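Local coordinates for protein 3-dehydroquinate dehydratase (Aquifex aeolicus, PDB 2EGZ) that catalyses the cis-dehydration of 3-dehydroquinate to 3-dehydroshikimate through a Schiff-base intermediate, the third step of the chorismate pathway, at residues I26-V31 / Y86-L91; N40-K45 / E78-L83; E47-H50 / K55-L58; G138-I143 / G187-Y192. All coordinates share one frame; numbering follows the deposited sequence.

Interaction 1. Residues I26-V31 / Y86-L91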
loop_
_atom_site.group_PDB
_atom_site.type_symbol
_atom_site.label_atom_id
_atom_site.label_comp_id
_atom_site.label_asym_id
_atom_site.label_seq_id
_atom_site.Cartn_x
_atom_site.Cartn_y
_atom_site.Cartn_z
ATOM N N ILE B 26 1.184 28.351 -0.186
ATOM C CA ILE B 26 0.491 27.330 -0.950
ATOM C C ILE B 26 -0.796 26.846 -0.300
ATOM O O ILE B 26 -0.897 26.777 0.921
ATOM C CB ILE B 26 1.390 26.083 -1.105
ATOM C CG1 ILE B 26 2.686 26.451 -1.822
ATOM C CG2 ILE B 26 0.642 24.984 -1.832
ATOM C CD1 ILE B 26 3.713 25.340 -1.784
ATOM N N VAL B 27 -1.778 26.514 -1.131
ATOM C CA VAL B 27 -3.024 25.944 -0.642
ATOM C C VAL B 27 -3.072 24.548 -1.251
ATOM O O VAL B 27 -2.965 24.386 -2.469
ATOM C CB VAL B 27 -4.283 26.728 -1.105
ATOM C CG1 VAL B 27 -5.534 25.871 -0.902
ATOM C CG2 VAL B 27 -4.421 28.013 -0.301
ATOM N N GLU B 28 -3.194 23.535 -0.407
ATOM C CA GLU B 28 -3.285 22.176 -0.912
ATOM C C GLU B 28 -4.755 21.799 -1.001
ATOM O O GLU B 28 -5.446 21.732 0.017
ATOM C CB GLU B 28 -2.578 21.181 0.011
ATOM C CG GLU B 28 -2.813 19.726 -0.412
ATOM C CD GLU B 28 -2.129 18.716 0.489
ATOM O OE1 GLU B 28 -2.160 18.908 1.720
ATOM O OE2 GLU B 28 -1.577 17.722 -0.033
ATOM N N LEU B 29 -5.238 21.564 -2.213
ATOM C CA LEU B 29 -6.630 21.176 -2.376
ATOM C C LEU B 29 -6.726 19.679 -2.131
ATOM O O LEU B 29 -6.221 18.879 -2.916
ATOM C CB LEU B 29 -7.139 21.505 -3.785
ATOM C CG LEU B 29 -7.491 22.961 -4.112
ATOM C CD1 LEU B 29 -6.254 23.826 -3.995
ATOM C CD2 LEU B 29 -8.061 23.046 -5.521
ATOM N N ARG B 30 -7.344 19.307 -1.015
ATOM C CA ARG B 30 -7.525 17.900 -0.686
ATOM C C ARG B 30 -8.848 17.501 -1.323
ATOM O O ARG B 30 -9.886 17.468 -0.662
ATOM C CB ARG B 30 -7.575 17.707 0.833
ATOM C CG ARG B 30 -6.213 17.805 1.518
ATOM C CD ARG B 30 -5.295 16.674 1.065
ATOM N NE ARG B 30 -5.864 15.364 1.384
ATOM C CZ ARG B 30 -5.709 14.738 2.547
ATOM N NH1 ARG B 30 -4.990 15.294 3.514
ATOM N NH2 ARG B 30 -6.294 13.565 2.751
ATOM N N VAL B 31 -8.796 17.211 -2.620
ATOM C CA VAL B 31 -9.984 16.847 -3.376
ATOM C C VAL B 31 -10.695 15.618 -2.821
ATOM O O VAL B 31 -11.887 15.429 -3.059
ATOM C CB VAL B 31 -9.640 16.617 -4.856
ATOM C CG1 VAL B 31 -10.912 16.363 -5.657
ATOM C CG2 VAL B 31 -8.903 17.833 -5.405
ATOM N N TYR B 86 1.844 22.192 -8.195
ATOM C CA TYR B 86 2.317 20.885 -7.737
ATOM C C TYR B 86 1.159 19.900 -7.802
ATOM O O TYR B 86 -0.006 20.285 -7.690
ATOM C CB TYR B 86 2.740 20.903 -6.264
ATOM C CG TYR B 86 3.840 21.853 -5.869
ATOM C CD1 TYR B 86 5.170 21.429 -5.823
ATOM C CD2 TYR B 86 3.545 23.154 -5.469
ATOM C CE1 TYR B 86 6.174 22.278 -5.375
ATOM C CE2 TYR B 86 4.539 24.009 -5.023
ATOM C CZ TYR B 86 5.848 23.567 -4.973
ATOM O OH TYR B 86 6.830 24.402 -4.493
ATOM N N THR B 87 1.501 18.630 -7.964
ATOM C CA THR B 87 0.531 17.547 -7.938
ATOM C C THR B 87 1.153 16.527 -6.988
ATOM O O THR B 87 2.322 16.162 -7.136
ATOM C CB THR B 87 0.319 16.888 -9.314
ATOM O OG1 THR B 87 -0.411 17.778 -10.170
ATOM C CG2 THR B 87 -0.467 15.590 -9.154
ATOM N N ASP B 88 0.386 16.104 -5.991
ATOM C CA ASP B 88 0.866 15.125 -5.023
ATOM C C ASP B 88 0.215 13.782 -5.335
ATOM O O ASP B 88 -1.004 13.647 -5.251
ATOM C CB ASP B 88 0.497 15.565 -3.595
ATOM C CG ASP B 88 0.993 14.594 -2.525
ATOM O OD1 ASP B 88 0.960 13.367 -2.765
ATOM O OD2 ASP B 88 1.399 15.053 -1.430
ATOM N N ILE B 89 1.029 12.803 -5.711
ATOM C CA ILE B 89 0.533 11.465 -6.011
ATOM C C ILE B 89 1.258 10.506 -5.067
ATOM O O ILE B 89 2.421 10.720 -4.742
ATOM C CB ILE B 89 0.812 11.079 -7.488
ATOM C CG1 ILE B 89 0.220 9.697 -7.802
ATOM C CG2 ILE B 89 2.304 11.095 -7.757
ATOM C CD1 ILE B 89 -1.291 9.633 -7.690
ATOM N N GLU B 90 0.571 9.465 -4.608
ATOM C CA GLU B 90 1.197 8.510 -3.696
ATOM C C GLU B 90 2.158 7.594 -4.442
ATOM O O GLU B 90 1.885 7.177 -5.572
ATOM C CB GLU B 90 0.146 7.640 -2.999
ATOM C CG GLU B 90 -0.971 8.381 -2.271
ATOM C CD GLU B 90 -1.980 9.007 -3.214
ATOM O OE1 GLU B 90 -2.130 8.509 -4.353
ATOM O OE2 GLU B 90 -2.637 9.989 -2.807
ATOM N N LEU B 91 3.285 7.281 -3.808
ATOM C CA LEU B 91 4.268 6.391 -4.412
ATOM C C LEU B 91 3.592 5.043 -4.648
ATOM O O LEU B 91 3.921 4.331 -5.594
ATOM C CB LEU B 91 5.470 6.207 -3.474
ATOM C CG LEU B 91 6.562 5.205 -3.872
ATOM C CD1 LEU B 91 7.196 5.606 -5.196
ATOM C CD2 LEU B 91 7.616 5.149 -2.779
HETATM O O HOH W 1 1.098 17.349 -0.252
#

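Interaction 2. Residues N40-K45 / E78-L83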
loop_
_atom_site.group_PDB
_atom_site.type_symbol
_atom_site.label_atom_id
_atom_site.label_comp_id
_atom_site.label_asym_id
_atom_site.label_seq_id
_atom_site.Cartn_x
_atom_site.Cartn_y
_atom_site.Cartn_z
ATOM N N ASN B 40 -14.897 20.768 -13.434
ATOM C CA ASN B 40 -15.045 22.215 -13.395
ATOM C C ASN B 40 -14.973 22.776 -11.988
ATOM O O ASN B 40 -14.327 23.800 -11.757
ATOM C CB ASN B 40 -16.363 22.647 -14.038
ATOM C CG ASN B 40 -16.468 24.152 -14.163
ATOM O OD1 ASN B 40 -15.662 24.780 -14.844
ATOM N ND2 ASN B 40 -17.455 24.738 -13.497
ATOM N N TYR B 41 -15.641 22.111 -11.051
ATOM C CA TYR B 41 -15.645 22.556 -9.667
ATOM C C TYR B 41 -14.216 22.656 -9.145
ATOM O O TYR B 41 -13.843 23.650 -8.527
ATOM C CB TYR B 41 -16.431 21.576 -8.795
ATOM C CG TYR B 41 -16.656 22.054 -7.376
ATOM C CD1 TYR B 41 -17.555 23.088 -7.100
ATOM C CD2 TYR B 41 -15.984 21.463 -6.305
ATOM C CE1 TYR B 41 -17.784 23.513 -5.791
ATOM C CE2 TYR B 41 -16.204 21.883 -4.995
ATOM C CZ TYR B 41 -17.106 22.907 -4.745
ATOM O OH TYR B 41 -17.334 23.309 -3.449
ATOM N N VAL B 42 -13.417 21.625 -9.399
ATOM C CA VAL B 42 -12.038 21.615 -8.928
ATOM C C VAL B 42 -11.180 22.613 -9.698
ATOM O O VAL B 42 -10.329 23.283 -9.116
ATOM C CB VAL B 42 -11.416 20.207 -9.033
ATOM C CG1 VAL B 42 -10.043 20.203 -8.375
ATOM C CG2 VAL B 42 -12.323 19.190 -8.344
ATOM N N LYS B 43 -11.411 22.721 -11.002
ATOM C CA LYS B 43 -10.657 23.663 -11.815
ATOM C C LYS B 43 -10.844 25.085 -11.287
ATOM O O LYS B 43 -9.868 25.810 -11.079
ATOM C CB LYS B 43 -11.105 23.585 -13.278
ATOM C CG LYS B 43 -10.411 24.581 -14.194
ATOM C CD LYS B 43 -10.767 24.343 -15.653
ATOM C CE LYS B 43 -10.248 25.461 -16.544
ATOM N NZ LYS B 43 -10.946 26.755 -16.269
ATOM N N GLU B 44 -12.095 25.479 -11.055
ATOM C CA GLU B 44 -12.391 26.820 -10.550
ATOM C C GLU B 44 -11.745 27.073 -9.191
ATOM O O GLU B 44 -11.356 28.204 -8.877
ATOM C CB GLU B 44 -13.908 27.035 -10.445
ATOM C CG GLU B 44 -14.664 26.771 -11.738
ATOM C CD GLU B 44 -16.041 27.419 -11.763
ATOM O OE1 GLU B 44 -16.763 27.347 -10.744
ATOM O OE2 GLU B 44 -16.406 27.993 -12.813
ATOM N N LYS B 45 -11.639 26.024 -8.380
ATOM C CA LYS B 45 -11.021 26.150 -7.066
ATOM C C LYS B 45 -9.529 26.435 -7.235
ATOM O O LYS B 45 -8.982 27.301 -6.557
ATOM C CB LYS B 45 -11.229 24.872 -6.253
ATOM C CG LYS B 45 -12.668 24.650 -5.806
ATOM C CD LYS B 45 -13.050 25.623 -4.708
ATOM C CE LYS B 45 -14.481 25.410 -4.230
ATOM N NZ LYS B 45 -15.485 25.765 -5.268
ATOM N N GLU B 78 -5.305 14.099 -15.073
ATOM C CA GLU B 78 -5.050 14.328 -16.489
ATOM C C GLU B 78 -5.362 15.761 -16.890
ATOM O O GLU B 78 -4.571 16.413 -17.566
ATOM C CB GLU B 78 -5.901 13.386 -17.347
ATOM C CG GLU B 78 -5.731 11.916 -17.031
ATOM C CD GLU B 78 -6.520 11.026 -17.978
ATOM O OE1 GLU B 78 -7.744 11.243 -18.127
ATOM O OE2 GLU B 78 -5.912 10.108 -18.570
ATOM N N GLU B 79 -6.518 16.244 -16.457
ATOM C CA GLU B 79 -6.967 17.588 -16.793
ATOM C C GLU B 79 -6.436 18.732 -15.934
ATOM O O GLU B 79 -6.204 19.829 -16.438
ATOM C CB GLU B 79 -8.495 17.634 -16.767
ATOM C CG GLU B 79 -9.158 16.647 -17.711
ATOM C CD GLU B 79 -8.682 16.811 -19.137
ATOM O OE1 GLU B 79 -8.754 17.943 -19.661
ATOM O OE2 GLU B 79 -8.236 15.808 -19.732
ATOM N N LEU B 80 -6.236 18.485 -14.644
ATOM C CA LEU B 80 -5.790 19.545 -13.751
ATOM C C LEU B 80 -4.306 19.615 -13.389
ATOM O O LEU B 80 -3.823 20.673 -12.991
ATOM C CB LEU B 80 -6.628 19.510 -12.473
ATOM C CG LEU B 80 -8.140 19.607 -12.712
ATOM C CD1 LEU B 80 -8.878 19.511 -11.387
ATOM C CD2 LEU B 80 -8.469 20.922 -13.408
ATOM N N SER B 81 -3.579 18.511 -13.513
ATOM C CA SER B 81 -2.155 18.544 -13.184
ATOM C C SER B 81 -1.396 19.588 -14.006
ATOM O O SER B 81 -0.451 20.211 -13.516
ATOM C CB SER B 81 -1.531 17.164 -13.374
ATOM O OG SER B 81 -2.005 16.276 -12.374
ATOM N N PRO B 82 -1.785 19.784 -15.275
ATOM C CA PRO B 82 -1.076 20.786 -16.077
ATOM C C PRO B 82 -1.360 22.206 -15.581
ATOM O O PRO B 82 -0.672 23.157 -15.954
ATOM C CB PRO B 82 -1.636 20.564 -17.484
ATOM C CG PRO B 82 -1.999 19.108 -17.489
ATOM C CD PRO B 82 -2.639 18.937 -16.128
ATOM N N LEU B 83 -2.370 22.342 -14.728
ATOM C CA LEU B 83 -2.766 23.653 -14.230
ATOM C C LEU B 83 -2.414 23.943 -12.776
ATOM O O LEU B 83 -2.613 25.061 -12.307
ATOM C CB LEU B 83 -4.273 23.832 -14.431
ATOM C CG LEU B 83 -4.794 23.541 -15.842
ATOM C CD1 LEU B 83 -6.319 23.683 -15.866
ATOM C CD2 LEU B 83 -4.138 24.490 -16.841
#

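Interaction 3. Residues E47-H50 / K55-L58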
loop_
_atom_site.group_PDB
_atom_site.type_symbol
_atom_site.label_atom_id
_atom_site.label_comp_id
_atom_site.label_asym_id
_atom_site.label_seq_id
_atom_site.Cartn_x
_atom_site.Cartn_y
_atom_site.Cartn_z
ATOM N N GLU B 47 -8.123 27.771 -9.817
ATOM C CA GLU B 47 -8.025 29.105 -10.391
ATOM C C GLU B 47 -8.260 30.190 -9.347
ATOM O O GLU B 47 -7.648 31.255 -9.410
ATOM C CB GLU B 47 -9.029 29.263 -11.536
ATOM C CG GLU B 47 -8.832 28.242 -12.642
ATOM C CD GLU B 47 -9.796 28.423 -13.800
ATOM O OE1 GLU B 47 -11.000 28.627 -13.551
ATOM O OE2 GLU B 47 -9.347 28.346 -14.961
ATOM N N GLU B 48 -9.144 29.924 -8.387
ATOM C CA GLU B 48 -9.428 30.908 -7.353
ATOM C C GLU B 48 -8.204 31.104 -6.458
ATOM O O GLU B 48 -7.931 32.207 -5.987
ATOM C CB GLU B 48 -10.629 30.470 -6.505
ATOM C CG GLU B 48 -11.340 31.631 -5.822
ATOM C CD GLU B 48 -12.427 31.187 -4.861
ATOM O OE1 GLU B 48 -13.127 30.198 -5.159
ATOM O OE2 GLU B 48 -12.590 31.842 -3.809
ATOM N N VAL B 49 -7.466 30.028 -6.215
ATOM C CA VAL B 49 -6.270 30.123 -5.389
ATOM C C VAL B 49 -5.251 30.979 -6.118
ATOM O O VAL B 49 -4.634 31.870 -5.535
ATOM C CB VAL B 49 -5.658 28.739 -5.129
ATOM C CG1 VAL B 49 -4.381 28.881 -4.327
ATOM C CG2 VAL B 49 -6.659 27.879 -4.383
ATOM N N HIS B 50 -5.080 30.704 -7.404
ATOM C CA HIS B 50 -4.138 31.461 -8.219
ATOM C C HIS B 50 -4.559 32.923 -8.297
ATOM O O HIS B 50 -3.713 33.821 -8.330
ATOM C CB HIS B 50 -4.061 30.860 -9.619
ATOM C CG HIS B 50 -3.303 29.570 -9.680
ATOM N ND1 HIS B 50 -3.553 28.605 -10.629
ATOM C CD2 HIS B 50 -2.274 29.105 -8.932
ATOM C CE1 HIS B 50 -2.711 27.600 -10.465
ATOM N NE2 HIS B 50 -1.924 27.878 -9.442
ATOM N N LYS B 55 0.155 29.536 -4.686
ATOM C CA LYS B 55 0.391 28.346 -5.490
ATOM C C LYS B 55 -0.499 27.224 -4.985
ATOM O O LYS B 55 -1.025 27.296 -3.876
ATOM C CB LYS B 55 1.854 27.919 -5.416
ATOM C CG LYS B 55 2.774 28.808 -6.230
ATOM C CD LYS B 55 4.211 28.341 -6.128
ATOM C CE LYS B 55 5.120 29.165 -7.021
ATOM N NZ LYS B 55 4.751 29.015 -8.455
ATOM N N THR B 56 -0.658 26.186 -5.798
ATOM C CA THR B 56 -1.509 25.066 -5.436
ATOM C C THR B 56 -0.819 23.717 -5.482
ATOM O O THR B 56 0.156 23.520 -6.204
ATOM C CB THR B 56 -2.710 24.942 -6.393
ATOM O OG1 THR B 56 -2.226 24.713 -7.727
ATOM C CG2 THR B 56 -3.552 26.202 -6.370
ATOM N N ILE B 57 -1.342 22.797 -4.679
ATOM C CA ILE B 57 -0.894 21.414 -4.662
ATOM C C ILE B 57 -2.198 20.670 -4.917
ATOM O O ILE B 57 -3.170 20.830 -4.173
ATOM C CB ILE B 57 -0.340 20.951 -3.293
ATOM C CG1 ILE B 57 1.011 21.607 -3.005
ATOM C CG2 ILE B 57 -0.151 19.435 -3.310
ATOM C CD1 ILE B 57 1.540 21.311 -1.609
ATOM N N LEU B 58 -2.230 19.890 -5.989
ATOM C CA LEU B 58 -3.413 19.115 -6.334
ATOM C C LEU B 58 -3.256 17.735 -5.706
ATOM O O LEU B 58 -2.413 16.948 -6.138
ATOM C CB LEU B 58 -3.534 18.982 -7.856
ATOM C CG LEU B 58 -4.638 18.064 -8.393
ATOM C CD1 LEU B 58 -6.006 18.618 -8.013
ATOM C CD2 LEU B 58 -4.513 17.949 -9.907
#

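Interaction 4. Residues G138-I143 / G187-Y192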
loop_
_atom_site.group_PDB
_atom_site.type_symbol
_atom_site.label_atom_id
_atom_site.label_comp_id
_atom_site.label_asym_id
_atom_site.label_seq_id
_atom_site.Cartn_x
_atom_site.Cartn_y
_atom_site.Cartn_z
ATOM N N GLY B 138 11.170 10.937 -10.851
ATOM C CA GLY B 138 11.229 12.355 -11.167
ATOM C C GLY B 138 10.418 13.330 -10.327
ATOM O O GLY B 138 10.075 14.410 -10.802
ATOM N N GLY B 139 10.119 12.979 -9.083
ATOM C CA GLY B 139 9.347 13.893 -8.260
ATOM C C GLY B 139 10.055 14.301 -6.988
ATOM O O GLY B 139 11.197 13.899 -6.736
ATOM N N ILE B 140 9.380 15.124 -6.193
ATOM C CA ILE B 140 9.911 15.572 -4.915
ATOM C C ILE B 140 9.353 14.585 -3.902
ATOM O O ILE B 140 8.157 14.577 -3.626
ATOM C CB ILE B 140 9.407 16.978 -4.553
ATOM C CG1 ILE B 140 9.806 17.974 -5.646
ATOM C CG2 ILE B 140 9.981 17.401 -3.200
ATOM C CD1 ILE B 140 9.196 19.352 -5.461
ATOM N N PRO B 141 10.209 13.722 -3.345
ATOM C CA PRO B 141 9.716 12.753 -2.368
ATOM C C PRO B 141 9.204 13.399 -1.085
ATOM O O PRO B 141 9.824 14.314 -0.543
ATOM C CB PRO B 141 10.930 11.848 -2.137
ATOM C CG PRO B 141 12.088 12.782 -2.358
ATOM C CD PRO B 141 11.661 13.581 -3.557
ATOM N N LYS B 142 8.055 12.917 -0.619
ATOM C CA LYS B 142 7.438 13.415 0.604
ATOM C C LYS B 142 7.176 12.233 1.521
ATOM O O LYS B 142 6.566 11.247 1.104
ATOM C CB LYS B 142 6.106 14.113 0.295
ATOM C CG LYS B 142 5.288 14.436 1.534
ATOM C CD LYS B 142 3.978 15.140 1.198
ATOM C CE LYS B 142 3.217 15.484 2.473
ATOM N NZ LYS B 142 1.943 16.225 2.222
ATOM N N ILE B 143 7.639 12.334 2.762
ATOM C CA ILE B 143 7.444 11.276 3.747
ATOM C C ILE B 143 6.749 11.874 4.963
ATOM O O ILE B 143 7.257 12.809 5.571
ATOM C CB ILE B 143 8.797 10.666 4.202
ATOM C CG1 ILE B 143 9.534 10.072 3.004
ATOM C CG2 ILE B 143 8.559 9.583 5.255
ATOM C CD1 ILE B 143 10.917 9.542 3.340
ATOM N N GLY B 187 16.719 19.849 4.454
ATOM C CA GLY B 187 16.289 19.823 3.064
ATOM C C GLY B 187 14.794 19.769 2.786
ATOM O O GLY B 187 14.396 19.616 1.632
ATOM N N SER B 188 13.961 19.883 3.816
ATOM C CA SER B 188 12.508 19.857 3.614
ATOM C C SER B 188 12.119 21.228 3.059
ATOM O O SER B 188 12.363 22.253 3.695
ATOM C CB SER B 188 11.784 19.584 4.935
ATOM O OG SER B 188 10.427 19.242 4.700
ATOM N N VAL B 189 11.498 21.236 1.882
ATOM C CA VAL B 189 11.143 22.480 1.206
ATOM C C VAL B 189 9.750 23.049 1.444
ATOM O O VAL B 189 9.505 24.221 1.143
ATOM C CB VAL B 189 11.354 22.334 -0.313
ATOM C CG1 VAL B 189 12.825 22.069 -0.598
ATOM C CG2 VAL B 189 10.494 21.187 -0.856
ATOM N N ILE B 190 8.844 22.228 1.966
ATOM C CA ILE B 190 7.477 22.664 2.245
ATOM C C ILE B 190 7.046 22.125 3.601
ATOM O O ILE B 190 7.357 20.983 3.952
ATOM C CB ILE B 190 6.480 22.139 1.175
ATOM C CG1 ILE B 190 6.836 22.696 -0.204
ATOM C CG2 ILE B 190 5.044 22.515 1.558
ATOM C CD1 ILE B 190 6.049 22.054 -1.348
ATOM N N THR B 191 6.354 22.956 4.373
ATOM C CA THR B 191 5.852 22.541 5.675
ATOM C C THR B 191 4.338 22.739 5.606
ATOM O O THR B 191 3.857 23.606 4.881
ATOM C CB THR B 191 6.468 23.380 6.825
ATOM O OG1 THR B 191 6.141 22.779 8.086
ATOM C CG2 THR B 191 5.949 24.806 6.794
ATOM N N TYR B 192 3.592 21.925 6.340
ATOM C CA TYR B 192 2.133 21.995 6.311
ATOM C C TYR B 192 1.558 22.446 7.643
ATOM O O TYR B 192 1.937 21.942 8.703
ATOM C CB TYR B 192 1.562 20.625 5.932
ATOM C CG TYR B 192 1.992 20.155 4.563
ATOM C CD1 TYR B 192 1.066 20.014 3.531
ATOM C CD2 TYR B 192 3.334 19.870 4.291
ATOM C CE1 TYR B 192 1.466 19.597 2.251
ATOM C CE2 TYR B 192 3.744 19.456 3.020
ATOM C CZ TYR B 192 2.805 19.322 2.008
ATOM O OH TYR B 192 3.203 18.913 0.755
HETATM O O HOH W 1 1.098 17.349 -0.252
#

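Interaction 1. Residues I26-V31 / Y86-L91
Ile26 and Tyr86 meet inside the barrel at about a right angle, Ile26 reaching the phenol ring with the end methyl of its long branch. CD1 of Ile26 comes to 3.6 Å from CE2 of Tyr86, approaching the ring obliquely. In Ile26 the CG1 branch is anti to the carbonyl carbon (chi1 -60°) and runs on extended to CD1, which carries this methyl across to the tyrosine. Ile57 of strand 55-59, which runs between the two strands, touches both side chains, and Leu2 of strand 2-7 touches Tyr86.

Two residues further along each strand the character changes. Glu28 reaches inward with an extended chain, CG anti to the backbone N (chi1 173°), while the CB of Asp88 already points toward strand 26-30. The carboxylates stop with Glu28 OE2 and Asp88 OD2 4.2 Å apart. Water 1 sits between them and donates one hydrogen to each, at 2.7 Å to Glu28 OE2 and 2.6 Å to Asp88 OD2. Each acid has a further partner that helps fix its rotation: Thr59 is hydrogen-bonded to the same OE2 of Glu28, and Ser114 is hydrogen-bonded to OD1 of Asp88. OD2 of Asp88 also makes a long, weak ion pair with Lys142. Glu28 is a predicted 3-dehydroquinate ligand, and its side chain lies about 5 Å from that of Arg61, an established one. Inward-facing side chains of parallel strands, apolar at one level and water-bridged acids at the next, form the interior of a TIM barrel, here beside the Schiff-base lysine of a type I dehydroquinase.

Interaction 2. Residues N40-K45 / E78-L83
No flat group takes part where Val42 and Lys43 meet Leu80 and Leu83: methyls and methylenes do nearly all the touching. The contact joins two neighbouring elements of the outer layer of the TIM barrel, helix 39-51 and helix 73-80 with the residues that follow it. Leu80 is the centre, straddling two consecutive residues of the other helix. With CG anti to the carbonyl carbon (chi1 -56°) the isobutyl group points at helix 39-51, and its fork puts one methyl on each residue. CD1 presses on Val42, 3.3 Å from CG1 and 3.5 Å from CB of that residue, the first closer than ordinary van der Waals spacing. CD2 turns to the backbone end of Lys43, 3.7 Å from its CB and 3.9 Å from its CA.

Deeper in, Leu80 also rests on Leu58 of strand 55-59 and Leu46 of helix 39-51, while Val42 leans on Val31, so the pair belongs to the layer between helices and barrel strands. Lys43 lies nearer the surface. Its chain runs extended as far as CE and bends at the last torsion (chi4 -67°), letting NZ form a salt bridge with Glu47 of its own helix. The aliphatic part of the chain stays beside the exposed Leu83, CE of Lys43 4.4 Å from CD1 of Leu83.

Interaction 3. Residues E47-H50 / K55-L58
His50 and Val49, consecutive residues of helix 39-51, both close on the methyl of Thr56. From CB of His50 the ring carbon CG goes anti to the carbonyl carbon (chi1 -74°), which brings the imidazole up to strand 55-59. CD2 passes 4.4 Å from CA of Lys55, which lies at the ring's edge and near its plane. The same CD2 is 4.1 Å from CG2 of Thr56, and that methyl sits over the ring, off-centre, as a CH-pi contact 4.3 Å from the centroid. On the far side of the ring CE1 is 4.0 Å from OG1 of Thr56. At the tip, NE2 approaches OG1 of Thr56 to 3.6 Å without bonding it: NE2 is hydrogen-bonded to Asp85, and OG1 to Ser84. With an alanine here, Asp85 would probably lose its histidine partner and the methyl of Thr56 the ring that lies against it.

Val49 completes the grip, its CG1 pressed tightly against CG2 of Thr56 at 3.5 Å and 3.7 Å from the carbonyl O of Lys55. The contact ties the end of the helix to the start of the next strand in the beta-alpha-beta unit 26-30, 39-51, 55-59. Here Val49 also touches Val27 of the first strand and Phe12 of helix 12-22.

Interaction 4. Residues G138-I143 / G187-Y192
The Schiff-base lysine of the active site, Lys142, reaches from strand 140-146 into the barrel to meet Tyr192 of strand 190-192. The two side chains come from opposite directions. Lys142 is extended along its whole length, CG anti to the backbone N (chi1 170°), and this delivers NZ over one face of the phenol ring. NZ lies 3.7 Å from the Tyr192 ring centroid and 32° off the ring normal, a cation-pi geometry displaced toward the hydroxyl end, with CZ of Tyr192 3.2 Å away. Although NZ and OH of Tyr192 are 3.3 Å apart, the angle is too poor for a bond. Water 1 links them instead, accepting from NZ of Lys142 at 2.8 Å and from OH of Tyr192 at 2.8 Å. A leucine in place of Tyr192 would probably leave NZ without its aromatic face and the water without one of its donors.

Ile168 and Ile170 of strand 168-172 touch both side chains, and NZ is also hydrogen-bonded to a bound tartrate, probably from the crystallisation liquor. Nearer the start of strand 140-146, CG2 of Ile140 and CG2 of Val189, in the loop before strand 190-192, make a looser apolar touch at 4.5 Å. A Schiff-base lysine on a barrel strand, with the proton donor/acceptor His116 about 4 Å from its side chain, is characteristic of the type I dehydroquinase active site.

How the interactions relate
Interactions 1 and 4 meet in the active site, their centres about 11 Å apart: the one water belongs to both, accepting from the lysine and tyrosine and donating to the two acids. Direct packing joins them as well, Asp88 OD2 lying 3.7 Å from Lys142 CD. Interaction 3 is attached to interaction 1 through the sheet, where Tyr86 O and Leu58 N are 2.8 Å apart, probably hydrogen-bonded. Interaction 2 belongs to the helix layer outside; it shares helix 39-51 with interaction 3 and reaches interaction 1 where Ser81 OG is 3.1 Å from Thr87 OG1, probably hydrogen-bonded. From interaction 4 it is separate, about 22 Å between centres. Interaction 3 does touch interaction 4, Ile57 CD1 lying 3.8 Å from Tyr192 OH.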